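Local coordinates for protein nitric oxide dioxygenase (PDB 6WK3) that binds heme in a globin fold, probably acts as a nitric oxide dioxygenase in nature, and serves here as an engineered carbene transferase, at residues A20-S25 against Y64-D69. The protein carries 1 engineered substitution. Residues are numbered along the deposited sequence; the frame is centred on the assembly and turned at random.
Sequences ALQKHS and YARSID
Leu21 and Ala65 meet on the buried side of this contact, while Gln22 and Arg66 join hands on the side that faces solvent. The inner half is small and wholly apolar: CD1 of Leu21 lies 3.7 Å from CB of Ala65, and both CB atoms point into the gap between the two backbones. This is also where the backbones come nearest, with 8.4 Å between the CA atoms of Leu21 and Ala65. Trp122 of helix 116-145 touches both side chains, and Val18, near the start of helix 18-39, also packs on Ala65, so the methyl contact belongs to a larger hydrophobic interior.

The outer half works differently. Arg66 runs extended from CG to NE and presents the end of its guanidinium to one oxygen. NH2 donates to Gln22 OE1 at 2.7 Å, in the carbonyl plane on a lone pair; NH1 reaches the same Gln22 OE1 at 2.8 Å from above that plane. Sharing a single acceptor bends both bonds, with N-H...O angles near 130°. The side chains cross at roughly a right angle, and the amide is turned 63° from the guanidinium plane. With CG anti to its carbonyl carbon (chi1 -68°) and the chain extended beyond it, Gln22 carries OE1 across to the arginine. The two-pronged grip probably limits rotation of the guanidinium, although both residues are exposed.

Altogether 139 Å² is buried, a modest interface away from the copper and heme sites, with the side chain of Leu21 about 11 Å from a bound heme. It joins the early part of helix 18-39 to the C-terminal part of helix 50-66, the B-helix to E-helix packing of the globin fold.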
loop_
_atom_site.group_PDB
_atom_site.type_symbol
_atom_site.label_atom_id
_atom_site.label_comp_id
_atom_site.label_asym_id
_atom_site.label_seq_id
_atom_site.Cartn_x
_atom_site.Cartn_y
_atom_site.Cartn_z
ATOM N N ALA A 20 9.394 22.448 16.654
ATOM C CA ALA A 20 10.522 22.172 15.766
ATOM C C ALA A 20 10.124 21.277 14.599
ATOM O O ALA A 20 10.638 21.440 13.486
ATOM C CB ALA A 20 11.669 21.530 16.547
ATOM N N LEU A 21 9.220 20.323 14.832
ATOM C CA LEU A 21 8.781 19.441 13.758
ATOM C C LEU A 21 7.895 20.172 12.759
ATOM O O LEU A 21 7.940 19.872 11.561
ATOM C CB LEU A 21 8.051 18.230 14.333
ATOM C CG LEU A 21 8.927 17.120 14.918
ATOM C CD1 LEU A 21 8.065 16.013 15.487
ATOM C CD2 LEU A 21 9.871 16.564 13.877
ATOM N N GLN A 22 7.088 21.131 13.221
ATOM C CA GLN A 22 6.296 21.925 12.287
ATOM C C GLN A 22 7.182 22.652 11.284
ATOM O O GLN A 22 6.759 22.905 10.150
ATOM C CB GLN A 22 5.431 22.933 13.042
ATOM C CG GLN A 22 4.320 22.305 13.855
ATOM C CD GLN A 22 3.503 23.335 14.616
ATOM O OE1 GLN A 22 2.280 23.228 14.713
ATOM N NE2 GLN A 22 4.180 24.341 15.158
ATOM N N LYS A 23 8.412 22.981 11.674
ATOM C CA LYS A 23 9.331 23.686 10.793
ATOM C C LYS A 23 10.349 22.776 10.120
ATOM O O LYS A 23 10.843 23.120 9.044
ATOM C CB LYS A 23 10.077 24.775 11.573
ATOM C CG LYS A 23 9.259 26.034 11.838
ATOM C CD LYS A 23 10.109 27.123 12.490
ATOM C CE LYS A 23 9.322 28.413 12.694
ATOM N NZ LYS A 23 8.803 28.973 11.412
ATOM N N HIS A 24 10.672 21.621 10.710
ATOM C CA HIS A 24 11.827 20.845 10.268
ATOM C C HIS A 24 11.533 19.373 9.994
ATOM O O HIS A 24 12.472 18.614 9.737
ATOM C CB HIS A 24 12.959 20.930 11.304
ATOM C CG HIS A 24 13.405 22.326 11.612
ATOM N ND1 HIS A 24 13.697 23.251 10.632
ATOM C CD2 HIS A 24 13.626 22.950 12.794
ATOM C CE1 HIS A 24 14.067 24.386 11.196
ATOM N NE2 HIS A 24 14.033 24.230 12.508
ATOM N N SER A 25 10.274 18.934 10.054
ATOM C CA SER A 25 10.022 17.504 9.900
ATOM C C SER A 25 10.371 17.015 8.497
ATOM O O SER A 25 10.756 15.852 8.327
ATOM C CB SER A 25 8.569 17.171 10.243
ATOM O OG SER A 25 7.671 17.814 9.356
ATOM N N TYR A 64 2.240 12.150 14.927
ATOM C CA TYR A 64 2.548 11.293 16.068
ATOM C C TYR A 64 2.960 12.115 17.279
ATOM O O TYR A 64 2.563 11.815 18.409
ATOM C CB TYR A 64 3.656 10.320 15.678
ATOM C CG TYR A 64 4.058 9.319 16.736
ATOM C CD1 TYR A 64 3.105 8.668 17.516
ATOM C CD2 TYR A 64 5.394 9.004 16.935
ATOM C CE1 TYR A 64 3.486 7.729 18.469
ATOM C CE2 TYR A 64 5.781 8.079 17.879
ATOM C CZ TYR A 64 4.829 7.445 18.641
ATOM O OH TYR A 64 5.232 6.524 19.575
ATOM N N ALA A 65 3.766 13.154 17.065
ATOM C CA ALA A 65 4.169 14.012 18.171
ATOM C C ALA A 65 2.984 14.809 18.706
ATOM O O ALA A 65 2.885 15.047 19.913
ATOM C CB ALA A 65 5.304 14.936 17.725
ATOM N N ARG A 66 2.067 15.216 17.825
ATOM C CA ARG A 66 0.869 15.933 18.250
ATOM C C ARG A 66 -0.108 15.038 19.003
ATOM O O ARG A 66 -1.035 15.546 19.640
ATOM C CB ARG A 66 0.150 16.528 17.039
ATOM C CG ARG A 66 0.851 17.684 16.346
ATOM C CD ARG A 66 -0.182 18.543 15.643
ATOM N NE ARG A 66 0.346 19.267 14.494
ATOM C CZ ARG A 66 0.692 20.549 14.516
ATOM N NH1 ARG A 66 0.573 21.253 15.637
ATOM N NH2 ARG A 66 1.158 21.129 13.418
ATOM N N SER A 67 0.059 13.722 18.924
ATOM C CA SER A 67 -0.891 12.783 19.500
ATOM C C SER A 67 -0.174 11.755 20.361
ATOM O O SER A 67 -0.632 10.620 20.496
ATOM C CB SER A 67 -1.704 12.102 18.400
ATOM O OG SER A 67 -2.413 10.980 18.899
ATOM N N ILE A 68 0.963 12.142 20.944
ATOM C CA ILE A 68 1.744 11.211 21.745
ATOM C C ILE A 68 1.023 10.832 23.037
ATOM O O ILE A 68 1.313 9.778 23.611
ATOM C CB ILE A 68 3.141 11.806 22.017
ATOM C CG1 ILE A 68 4.107 10.736 22.531
ATOM C CG2 ILE A 68 3.058 12.965 22.992
ATOM C CD1 ILE A 68 4.296 9.576 21.586
ATOM N N ASP A 69 0.071 11.652 23.503
ATOM C CA ASP A 69 -0.710 11.280 24.683
ATOM C C ASP A 69 -1.826 10.295 24.355
ATOM O O ASP A 69 -2.244 9.530 25.232
ATOM C CB ASP A 69 -1.308 12.520 25.351
ATOM C CG ASP A 69 -0.249 13.439 25.951
ATOM O OD1 ASP A 69 0.825 12.949 26.368
ATOM O OD2 ASP A 69 -0.497 14.663 25.996
#